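Local coordinates for protein oxidase/hydroxylase (Streptomyces hygroscopicus subsp. hygroscopicus, PDB 4XCB) that binds a metal ion, 2-oxoglutarate and hygromycin B, and probably acts as a 2-oxoglutarate-dependent oxygenase in antibiotic biosynthesis, at residues 93-98 / 219-224; 141-146 / 223-228; 150-155 / 214-219. One frame throughout, in Å; residues are numbered along the deposited sequence.

Contact 1. Residues 93-98 / 219-224; sequences GLRRTK and DRLLTA. With AKG (2-oxoglutaric acid), chain F.
Gly93 to Arg96 and Arg220 to Ala224 run antiparallel as neighbouring strands, their axes 4.8 Å apart. Leu94 with Leu222 and Arg96 with Arg220 are the hydrogen-bonded pairs, each closed by two N-H to O bonds; Arg95 with Leu221 is a non-hydrogen-bonded pair between them. On the face carrying Leu94 and Arg220, the Arg220 chain is extended from CG to NE and delivers its guanidinium end-on to 2-oxoglutarate: NH2 reaches O3 at 2.8 Å, nearly straight at 172°, and NH1 reaches O4 at 2.9 Å. This two-pronged grip on the distal carboxylate belongs to the co-substrate pocket of the double-stranded beta-helix fold. The Arg96 guanidinium lies flat on that of Arg220, planes 19° apart, with its own NH1 bonded to Thr211 and NE to Ser100. Leu94 CB packs against Leu222 CD2 at 3.5 Å. On the other face, Arg95 bends at chi3 (-60°) and NH1 meets the anti lone pair of Asp219 OD1 at 2.8 Å, while Leu221 CD1 sits over the guanidinium centre. With an alanine in place of Arg95 the salt bridge goes, and Asp219 would probably lose its cationic mate and Leu221 CD1 the flat group it lies on.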
loop_
_atom_site.group_PDB
_atom_site.type_symbol
_atom_site.label_atom_id
_atom_site.label_comp_id
_atom_site.label_asym_id
_atom_site.label_seq_id
_atom_site.Cartn_x
_atom_site.Cartn_y
_atom_site.Cartn_z
ATOM N N GLY A 93 -9.137 -16.007 -29.541
ATOM C CA GLY A 93 -10.288 -16.857 -29.330
ATOM C C GLY A 93 -9.843 -18.222 -28.865
ATOM O O GLY A 93 -8.736 -18.639 -29.163
ATOM N N LEU A 94 -10.697 -18.900 -28.108
ATOM C CA LEU A 94 -10.414 -20.251 -27.631
ATOM C C LEU A 94 -11.617 -21.147 -27.867
ATOM O O LEU A 94 -12.727 -20.857 -27.403
ATOM C CB LEU A 94 -10.046 -20.249 -26.150
ATOM C CG LEU A 94 -8.728 -19.574 -25.759
ATOM C CD1 LEU A 94 -8.653 -19.478 -24.240
ATOM C CD2 LEU A 94 -7.535 -20.348 -26.324
ATOM N N ARG A 95 -11.381 -22.240 -28.588
ATOM C CA ARG A 95 -12.402 -23.243 -28.829
ATOM C C ARG A 95 -11.966 -24.556 -28.193
ATOM O O ARG A 95 -10.906 -25.069 -28.525
ATOM C CB ARG A 95 -12.631 -23.439 -30.325
ATOM C CG ARG A 95 -13.711 -24.454 -30.633
ATOM C CD ARG A 95 -13.868 -24.659 -32.125
ATOM N NE ARG A 95 -14.241 -23.408 -32.784
ATOM C CZ ARG A 95 -15.495 -22.976 -32.879
ATOM N NH1 ARG A 95 -16.483 -23.700 -32.367
ATOM N NH2 ARG A 95 -15.764 -21.825 -33.473
ATOM N N ARG A 96 -12.777 -25.093 -27.288
ATOM C CA ARG A 96 -12.407 -26.306 -26.561
ATOM C C ARG A 96 -13.445 -27.410 -26.673
ATOM O O ARG A 96 -14.645 -27.148 -26.741
ATOM C CB ARG A 96 -12.183 -25.994 -25.081
ATOM C CG ARG A 96 -10.848 -25.343 -24.790
ATOM C CD ARG A 96 -10.807 -24.832 -23.370
ATOM N NE ARG A 96 -11.190 -25.858 -22.410
ATOM C CZ ARG A 96 -11.391 -25.624 -21.112
ATOM N NH1 ARG A 96 -11.237 -24.400 -20.628
ATOM N NH2 ARG A 96 -11.751 -26.604 -20.294
ATOM N N THR A 97 -12.969 -28.646 -26.659
ATOM C CA THR A 97 -13.852 -29.805 -26.630
ATOM C C THR A 97 -13.548 -30.625 -25.383
ATOM O O THR A 97 -12.708 -30.231 -24.569
ATOM C CB THR A 97 -13.700 -30.663 -27.902
ATOM O OG1 THR A 97 -12.356 -31.143 -27.999
ATOM C CG2 THR A 97 -14.016 -29.830 -29.142
ATOM N N LYS A 98 -14.237 -31.751 -25.217
ATOM C CA LYS A 98 -14.114 -32.545 -24.000
ATOM C C LYS A 98 -12.673 -32.991 -23.729
ATOM O O LYS A 98 -11.898 -33.211 -24.656
ATOM C CB LYS A 98 -15.035 -33.768 -24.067
ATOM C CG LYS A 98 -14.522 -34.878 -24.964
ATOM C CD LYS A 98 -15.396 -36.117 -24.868
ATOM C CE LYS A 98 -16.404 -36.153 -26.000
ATOM N NZ LYS A 98 -17.235 -37.392 -25.958
ATOM N N ASP A 219 -18.889 -27.611 -28.303
ATOM C CA ASP A 219 -17.720 -26.736 -28.187
ATOM C C ASP A 219 -17.871 -25.682 -27.106
ATOM O O ASP A 219 -18.919 -25.049 -26.978
ATOM C CB ASP A 219 -17.436 -26.022 -29.508
ATOM C CG ASP A 219 -16.869 -26.943 -30.562
ATOM O OD1 ASP A 219 -16.519 -26.443 -31.654
ATOM O OD2 ASP A 219 -16.773 -28.160 -30.296
ATOM N N ARG A 220 -16.800 -25.477 -26.350
ATOM C CA ARG A 220 -16.737 -24.377 -25.400
ATOM C C ARG A 220 -16.011 -23.249 -26.111
ATOM O O ARG A 220 -14.925 -23.457 -26.648
ATOM C CB ARG A 220 -16.016 -24.799 -24.122
ATOM C CG ARG A 220 -15.923 -23.747 -23.034
ATOM C CD ARG A 220 -14.865 -24.179 -22.010
ATOM N NE ARG A 220 -14.919 -23.416 -20.765
ATOM C CZ ARG A 220 -14.309 -22.252 -20.581
ATOM N NH1 ARG A 220 -13.625 -21.703 -21.582
ATOM N NH2 ARG A 220 -14.402 -21.634 -19.406
ATOM N N LEU A 221 -16.610 -22.061 -26.126
ATOM C CA LEU A 221 -16.138 -21.008 -27.026
ATOM C C LEU A 221 -16.151 -19.619 -26.388
ATOM O O LEU A 221 -17.123 -19.219 -25.758
ATOM C CB LEU A 221 -16.995 -20.990 -28.295
ATOM C CG LEU A 221 -16.406 -20.225 -29.483
ATOM C CD1 LEU A 221 -15.097 -20.852 -29.935
ATOM C CD2 LEU A 221 -17.407 -20.196 -30.628
ATOM N N LEU A 222 -15.069 -18.873 -26.571
ATOM C CA LEU A 222 -15.051 -17.502 -26.098
ATOM C C LEU A 222 -13.995 -16.707 -26.825
ATOM O O LEU A 222 -13.127 -17.272 -27.484
ATOM C CB LEU A 222 -14.795 -17.431 -24.592
ATOM C CG LEU A 222 -13.341 -17.573 -24.146
ATOM C CD1 LEU A 222 -13.202 -17.218 -22.686
ATOM C CD2 LEU A 222 -12.823 -18.969 -24.396
ATOM N N THR A 223 -14.097 -15.390 -26.706
ATOM C CA THR A 223 -13.076 -14.489 -27.224
ATOM C C THR A 223 -12.601 -13.576 -26.104
ATOM O O THR A 223 -13.397 -13.121 -25.289
ATOM C CB THR A 223 -13.611 -13.654 -28.397
ATOM O OG1 THR A 223 -14.759 -12.916 -27.958
ATOM C CG2 THR A 223 -14.018 -14.571 -29.552
ATOM N N ALA A 224 -11.300 -13.339 -26.045
ATOM C CA ALA A 224 -10.704 -12.580 -24.950
ATOM C C ALA A 224 -9.981 -11.366 -25.492
ATOM O O ALA A 224 -9.218 -11.469 -26.460
ATOM C CB ALA A 224 -9.737 -13.440 -24.170
HETATM C C1 AKG F . -7.211 -17.166 -20.362
HETATM O O1 AKG F . -6.150 -16.688 -19.850
HETATM O O2 AKG F . -7.331 -17.274 -21.620
HETATM C C2 AKG F . -8.339 -17.602 -19.467
HETATM O O5 AKG F . -8.230 -17.370 -18.276
HETATM C C3 AKG F . -9.533 -18.338 -20.050
HETATM C C4 AKG F . -10.773 -18.263 -19.191
HETATM C C5 AKG F . -11.815 -19.246 -19.701
HETATM O O3 AKG F . -12.976 -19.244 -19.206
HETATM O O4 AKG F . -11.508 -20.056 -20.617
HETATM O O HOH W 1 -12.850 -22.237 -24.486
#

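Contact 2. Residues 141-146 / 223-228; sequences ALVYLS and TAFGYG. With AKG (2-oxoglutaric acid), chain F.
Thr223 O is held by the backbone of the neighbouring strand: Val143 N donates to it at 2.8 Å, and Leu142 CA adds a longer C-H contact. Thr223 N returns a bond to Val143 O. Two residues on, Ala141 and Phe225 exchange a second pair of bonds, 2.8 Å from Ala141 N to Phe225 O and 2.9 Å from Phe225 N to Ala141 O. The strands are antiparallel at 166°, with Leu142 and Ala224 as the non-hydrogen-bonded pair between these two couples.

Side chains divide between the two faces. Leu142 CD2 presses on Ala224 CB at 3.5 Å, tighter than usual for two carbons, and its other branch, CD1, turns to C4 of 2-oxoglutarate at 3.9 Å. On the reverse face Val143 and Thr223 lie side by side, Val143 CB 3.5 Å from Thr223 OG1. Val143 CG2 and Ala141 CB come to the ring edges of Phe225 and Tyr227 respectively. Phe225 packs against helices 63-69 and 72-82, and Tyr227 against 72-82.

Tyr144 contributes through the ligand. It follows Val143 and so projects from the opposite face; with CG anti to the carbonyl carbon (chi1 -73°) its ring extends to the co-substrate, where OH donates to 2-oxoglutarate O3 at 2.6 Å with O3 near the ring plane.

Thr223 OG1 is buried with no polar partner in the model; its surroundings there, such as Val143 CB, are mostly apolar, whereas Tyr227 OH is bonded to Ala69 O. Across the sheet, O3 accepts from both Tyr144 OH and Arg220 NH2, an arrangement consistent with a distal carboxylate bound as an anion while Leu142 lines its aliphatic chain.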
loop_
_atom_site.group_PDB
_atom_site.type_symbol
_atom_site.label_atom_id
_atom_site.label_comp_id
_atom_site.label_asym_id
_atom_site.label_seq_id
_atom_site.Cartn_x
_atom_site.Cartn_y
_atom_site.Cartn_z
ATOM N N ALA A 141 -11.351 -8.587 -21.083
ATOM C CA ALA A 141 -12.773 -8.815 -21.251
ATOM C C ALA A 141 -12.942 -10.148 -21.950
ATOM O O ALA A 141 -12.545 -10.314 -23.102
ATOM C CB ALA A 141 -13.422 -7.692 -22.052
ATOM N N LEU A 142 -13.508 -11.112 -21.239
ATOM C CA LEU A 142 -13.841 -12.396 -21.822
ATOM C C LEU A 142 -15.292 -12.369 -22.278
ATOM O O LEU A 142 -16.206 -12.220 -21.465
ATOM C CB LEU A 142 -13.630 -13.536 -20.815
ATOM C CG LEU A 142 -12.300 -13.631 -20.072
ATOM C CD1 LEU A 142 -12.343 -14.749 -19.058
ATOM C CD2 LEU A 142 -11.176 -13.889 -21.022
ATOM N N VAL A 143 -15.490 -12.506 -23.582
ATOM C CA VAL A 143 -16.815 -12.589 -24.161
ATOM C C VAL A 143 -17.151 -14.056 -24.430
ATOM O O VAL A 143 -16.627 -14.684 -25.362
ATOM C CB VAL A 143 -16.911 -11.779 -25.475
ATOM C CG1 VAL A 143 -18.348 -11.845 -26.005
ATOM C CG2 VAL A 143 -16.438 -10.336 -25.261
ATOM N N TYR A 144 -18.028 -14.617 -23.608
ATOM C CA TYR A 144 -18.366 -16.021 -23.773
ATOM C C TYR A 144 -19.396 -16.203 -24.869
ATOM O O TYR A 144 -20.355 -15.434 -24.974
ATOM C CB TYR A 144 -18.870 -16.612 -22.457
ATOM C CG TYR A 144 -17.771 -16.809 -21.444
ATOM C CD1 TYR A 144 -17.492 -15.825 -20.498
ATOM C CD2 TYR A 144 -16.985 -17.961 -21.458
ATOM C CE1 TYR A 144 -16.473 -15.995 -19.574
ATOM C CE2 TYR A 144 -15.954 -18.135 -20.534
ATOM C CZ TYR A 144 -15.709 -17.151 -19.599
ATOM O OH TYR A 144 -14.694 -17.328 -18.675
ATOM N N LEU A 145 -19.184 -17.219 -25.691
ATOM C CA LEU A 145 -20.044 -17.465 -26.837
ATOM C C LEU A 145 -20.686 -18.833 -26.719
ATOM O O LEU A 145 -21.191 -19.374 -27.701
ATOM C CB LEU A 145 -19.250 -17.373 -28.144
ATOM C CG LEU A 145 -18.570 -16.040 -28.456
ATOM C CD1 LEU A 145 -17.814 -16.107 -29.787
ATOM C CD2 LEU A 145 -19.582 -14.910 -28.450
ATOM N N SER A 146 -20.642 -19.402 -25.514
ATOM C CA SER A 146 -21.397 -20.616 -25.215
ATOM C C SER A 146 -21.773 -20.611 -23.739
ATOM O O SER A 146 -21.211 -19.852 -22.956
ATOM C CB SER A 146 -20.601 -21.871 -25.573
ATOM O OG SER A 146 -19.405 -21.987 -24.821
ATOM N N THR A 223 -14.097 -15.390 -26.706
ATOM C CA THR A 223 -13.076 -14.489 -27.224
ATOM C C THR A 223 -12.601 -13.576 -26.104
ATOM O O THR A 223 -13.397 -13.121 -25.289
ATOM C CB THR A 223 -13.611 -13.654 -28.397
ATOM O OG1 THR A 223 -14.759 -12.916 -27.958
ATOM C CG2 THR A 223 -14.018 -14.571 -29.552
ATOM N N ALA A 224 -11.300 -13.339 -26.045
ATOM C CA ALA A 224 -10.704 -12.580 -24.950
ATOM C C ALA A 224 -9.981 -11.366 -25.492
ATOM O O ALA A 224 -9.218 -11.469 -26.460
ATOM C CB ALA A 224 -9.737 -13.440 -24.170
ATOM N N PHE A 225 -10.194 -10.223 -24.850
ATOM C CA PHE A 225 -9.507 -9.003 -25.269
ATOM C C PHE A 225 -8.784 -8.410 -24.083
ATOM O O PHE A 225 -9.381 -8.240 -23.019
ATOM C CB PHE A 225 -10.502 -8.010 -25.873
ATOM C CG PHE A 225 -11.211 -8.542 -27.084
ATOM C CD1 PHE A 225 -10.630 -8.443 -28.335
ATOM C CD2 PHE A 225 -12.446 -9.147 -26.972
ATOM C CE1 PHE A 225 -11.275 -8.942 -29.458
ATOM C CE2 PHE A 225 -13.100 -9.661 -28.089
ATOM C CZ PHE A 225 -12.507 -9.553 -29.338
ATOM N N GLY A 226 -7.500 -8.100 -24.269
ATOM C CA GLY A 226 -6.645 -7.684 -23.172
ATOM C C GLY A 226 -6.291 -6.231 -23.360
ATOM O O GLY A 226 -5.947 -5.814 -24.465
ATOM N N TYR A 227 -6.409 -5.464 -22.282
ATOM C CA TYR A 227 -6.194 -4.025 -22.323
ATOM C C TYR A 227 -5.243 -3.598 -21.239
ATOM O O TYR A 227 -5.224 -4.177 -20.149
ATOM C CB TYR A 227 -7.509 -3.256 -22.155
ATOM C CG TYR A 227 -8.601 -3.622 -23.130
ATOM C CD1 TYR A 227 -9.495 -4.640 -22.835
ATOM C CD2 TYR A 227 -8.734 -2.957 -24.345
ATOM C CE1 TYR A 227 -10.503 -4.983 -23.716
ATOM C CE2 TYR A 227 -9.742 -3.289 -25.232
ATOM C CZ TYR A 227 -10.616 -4.304 -24.919
ATOM O OH TYR A 227 -11.627 -4.648 -25.794
ATOM N N GLY A 228 -4.481 -2.546 -21.505
ATOM C CA GLY A 228 -3.693 -1.920 -20.467
ATOM C C GLY A 228 -3.277 -0.539 -20.914
ATOM O O GLY A 228 -3.798 -0.022 -21.911
HETATM C C1 AKG F . -7.211 -17.166 -20.362
HETATM O O1 AKG F . -6.150 -16.688 -19.850
HETATM O O2 AKG F . -7.331 -17.274 -21.620
HETATM C C2 AKG F . -8.339 -17.602 -19.467
HETATM O O5 AKG F . -8.230 -17.370 -18.276
HETATM C C3 AKG F . -9.533 -18.338 -20.050
HETATM C C4 AKG F . -10.773 -18.263 -19.191
HETATM C C5 AKG F . -11.815 -19.246 -19.701
HETATM O O3 AKG F . -12.976 -19.244 -19.206
HETATM O O4 AKG F . -11.508 -20.056 -20.617
#

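Contact 3. Residues 150-155 / 214-219; sequences SPEDGS and KLTEGD
Glu152 O accepts two backbone donors from the facing loop, Leu215 N at 2.8 Å and Thr216 N at 3.3 Å. The first bond is nearly straight (173°) and lies in the carbonyl plane; the second is more bent, with its donor tilted from that plane. Beside them Thr216 OG1 donates to Asp153 OD1 at 2.7 Å, on the anti lone pair of the carboxylate oxygen. Thr216 OG1 sits between its backbone N and carbonyl carbon (chi1 56°), a placement that turns the hydroxyl to Asp153 and leaves CG2 3.4 Å from the same OD1. Glu152 CB and Leu215 CB touch at 3.9 Å.

Both loops join strands of the double-stranded beta-helix. Residues 150-155 lead from strand 139-144 to strand 156-159; the other loop, 214-219, follows strand 209-211 and precedes strand 220-229. The contact thus ties together connections between the two sheets.

Further out, the Lys214 chain runs extended past Asp153 O and bends only at chi4 (61°), which brings NZ back into its own loop. There NZ lies among four acceptors, Thr216 OG1 at 3.0 Å, Gly218 O at 2.9 Å, Thr216 O and a water, and must divide its three hydrogens among them; the approach to Thr216 O, from above the carbonyl plane, is the less well directed. The hydroxyl of Thr216 links lysine to aspartate. The water also donates to Asp153 O, bridging the loops again. Asp153 OD2 is steadied by Gln149 N, and Gly154, whose positive phi suits a glycine, passes close to Lys214 and offers its O to Arg220 in a weak hydrogen bond.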
loop_
_atom_site.group_PDB
_atom_site.type_symbol
_atom_site.label_atom_id
_atom_site.label_comp_id
_atom_site.label_asym_id
_atom_site.label_seq_id
_atom_site.Cartn_x
_atom_site.Cartn_y
_atom_site.Cartn_z
ATOM N N SER A 150 -22.003 -25.657 -15.482
ATOM C CA SER A 150 -21.580 -26.638 -14.495
ATOM C C SER A 150 -20.071 -26.746 -14.514
ATOM O O SER A 150 -19.441 -26.330 -15.476
ATOM C CB SER A 150 -22.207 -28.000 -14.782
ATOM O OG SER A 150 -21.650 -28.559 -15.955
ATOM N N PRO A 151 -19.480 -27.299 -13.448
ATOM C CA PRO A 151 -18.046 -27.585 -13.496
ATOM C C PRO A 151 -17.637 -28.408 -14.717
ATOM O O PRO A 151 -16.624 -28.121 -15.338
ATOM C CB PRO A 151 -17.816 -28.361 -12.202
ATOM C CG PRO A 151 -18.802 -27.768 -11.270
ATOM C CD PRO A 151 -20.033 -27.511 -12.098
ATOM N N GLU A 152 -18.435 -29.405 -15.090
ATOM C CA GLU A 152 -18.041 -30.286 -16.182
ATOM C C GLU A 152 -18.177 -29.628 -17.550
ATOM O O GLU A 152 -17.740 -30.195 -18.545
ATOM C CB GLU A 152 -18.849 -31.591 -16.158
ATOM C CG GLU A 152 -20.202 -31.464 -15.532
ATOM C CD GLU A 152 -20.123 -31.416 -14.017
ATOM O OE1 GLU A 152 -19.354 -32.205 -13.426
ATOM O OE2 GLU A 152 -20.805 -30.568 -13.418
ATOM N N ASP A 153 -18.765 -28.435 -17.599
ATOM C CA ASP A 153 -18.687 -27.616 -18.815
ATOM C C ASP A 153 -17.321 -26.931 -18.928
ATOM O O ASP A 153 -17.027 -26.268 -19.922
ATOM C CB ASP A 153 -19.799 -26.561 -18.837
ATOM C CG ASP A 153 -21.136 -27.117 -19.312
ATOM O OD1 ASP A 153 -21.137 -28.139 -20.026
ATOM O OD2 ASP A 153 -22.179 -26.517 -18.982
ATOM N N GLY A 154 -16.489 -27.089 -17.904
ATOM C CA GLY A 154 -15.202 -26.420 -17.870
ATOM C C GLY A 154 -15.355 -25.005 -17.355
ATOM O O GLY A 154 -14.838 -24.045 -17.940
ATOM N N SER A 155 -16.068 -24.852 -16.247
ATOM C CA SER A 155 -16.307 -23.519 -15.721
ATOM C C SER A 155 -15.012 -22.825 -15.348
ATOM O O SER A 155 -14.064 -23.449 -14.875
ATOM C CB SER A 155 -17.233 -23.563 -14.507
ATOM O OG SER A 155 -16.671 -24.336 -13.457
ATOM N N LYS A 214 -13.119 -29.926 -18.830
ATOM C CA LYS A 214 -14.389 -30.054 -19.541
ATOM C C LYS A 214 -14.676 -31.512 -19.875
ATOM O O LYS A 214 -13.824 -32.195 -20.440
ATOM C CB LYS A 214 -14.372 -29.220 -20.821
ATOM C CG LYS A 214 -15.585 -29.404 -21.730
ATOM C CD LYS A 214 -15.563 -28.374 -22.851
ATOM C CE LYS A 214 -16.547 -28.705 -23.959
ATOM N NZ LYS A 214 -17.966 -28.751 -23.493
ATOM N N LEU A 215 -15.880 -31.968 -19.534
ATOM C CA LEU A 215 -16.287 -33.355 -19.759
ATOM C C LEU A 215 -17.407 -33.463 -20.780
ATOM O O LEU A 215 -17.640 -34.530 -21.360
ATOM C CB LEU A 215 -16.734 -33.994 -18.445
ATOM C CG LEU A 215 -15.694 -33.955 -17.324
ATOM C CD1 LEU A 215 -16.182 -34.697 -16.091
ATOM C CD2 LEU A 215 -14.373 -34.512 -17.822
ATOM N N THR A 216 -18.099 -32.352 -20.999
ATOM C CA THR A 216 -19.332 -32.365 -21.773
ATOM C C THR A 216 -19.134 -32.206 -23.280
ATOM O O THR A 216 -18.117 -31.682 -23.755
ATOM C CB THR A 216 -20.287 -31.267 -21.280
ATOM O OG1 THR A 216 -19.627 -29.991 -21.343
ATOM C CG2 THR A 216 -20.685 -31.542 -19.840
ATOM N N GLU A 217 -20.127 -32.676 -24.028
ATOM C CA GLU A 217 -20.160 -32.509 -25.476
ATOM C C GLU A 217 -20.461 -31.063 -25.872
ATOM O O GLU A 217 -20.996 -30.293 -25.079
ATOM C CB GLU A 217 -21.216 -33.435 -26.090
ATOM C CG GLU A 217 -21.055 -34.900 -25.743
ATOM C CD GLU A 217 -19.884 -35.544 -26.449
ATOM O OE1 GLU A 217 -19.367 -34.949 -27.419
ATOM O OE2 GLU A 217 -19.480 -36.650 -26.037
ATOM N N GLY A 218 -20.150 -30.711 -27.111
ATOM C CA GLY A 218 -20.397 -29.364 -27.592
ATOM C C GLY A 218 -19.191 -28.484 -27.349
ATOM O O GLY A 218 -18.539 -28.602 -26.314
ATOM N N ASP A 219 -18.889 -27.611 -28.303
ATOM C CA ASP A 219 -17.720 -26.736 -28.187
ATOM C C ASP A 219 -17.871 -25.682 -27.106
ATOM O O ASP A 219 -18.919 -25.049 -26.978
ATOM C CB ASP A 219 -17.436 -26.022 -29.508
ATOM C CG ASP A 219 -16.869 -26.943 -30.562
ATOM O OD1 ASP A 219 -16.519 -26.443 -31.654
ATOM O OD2 ASP A 219 -16.773 -28.160 -30.296
HETATM O O HOH W 2 -18.354 -26.249 -22.173
#

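Overall arrangement
Strand 220-229 is shared by contacts 1 and 2: strand 86-96 pairs along one edge and strand 139-144 along the other, and the two contact centres lie about 11 Å apart. Leu221 O to Leu145 N, 2.9 Å, probably continues the pairing of contact 2 beside contact 1, while Leu222 CD1 packs on Tyr144 CE2. Both contacts touch 2-oxoglutarate, and the side chains of Leu94 and Leu142 are about 7 Å and about 6 Å from the nickel ion at their nearest atoms. Contact 3 lies on the loop that leads into Arg220, its centre about 11 Å from that of contact 1 and about 19 Å from that of contact 2. Contacts 1 and 3 share Asp219.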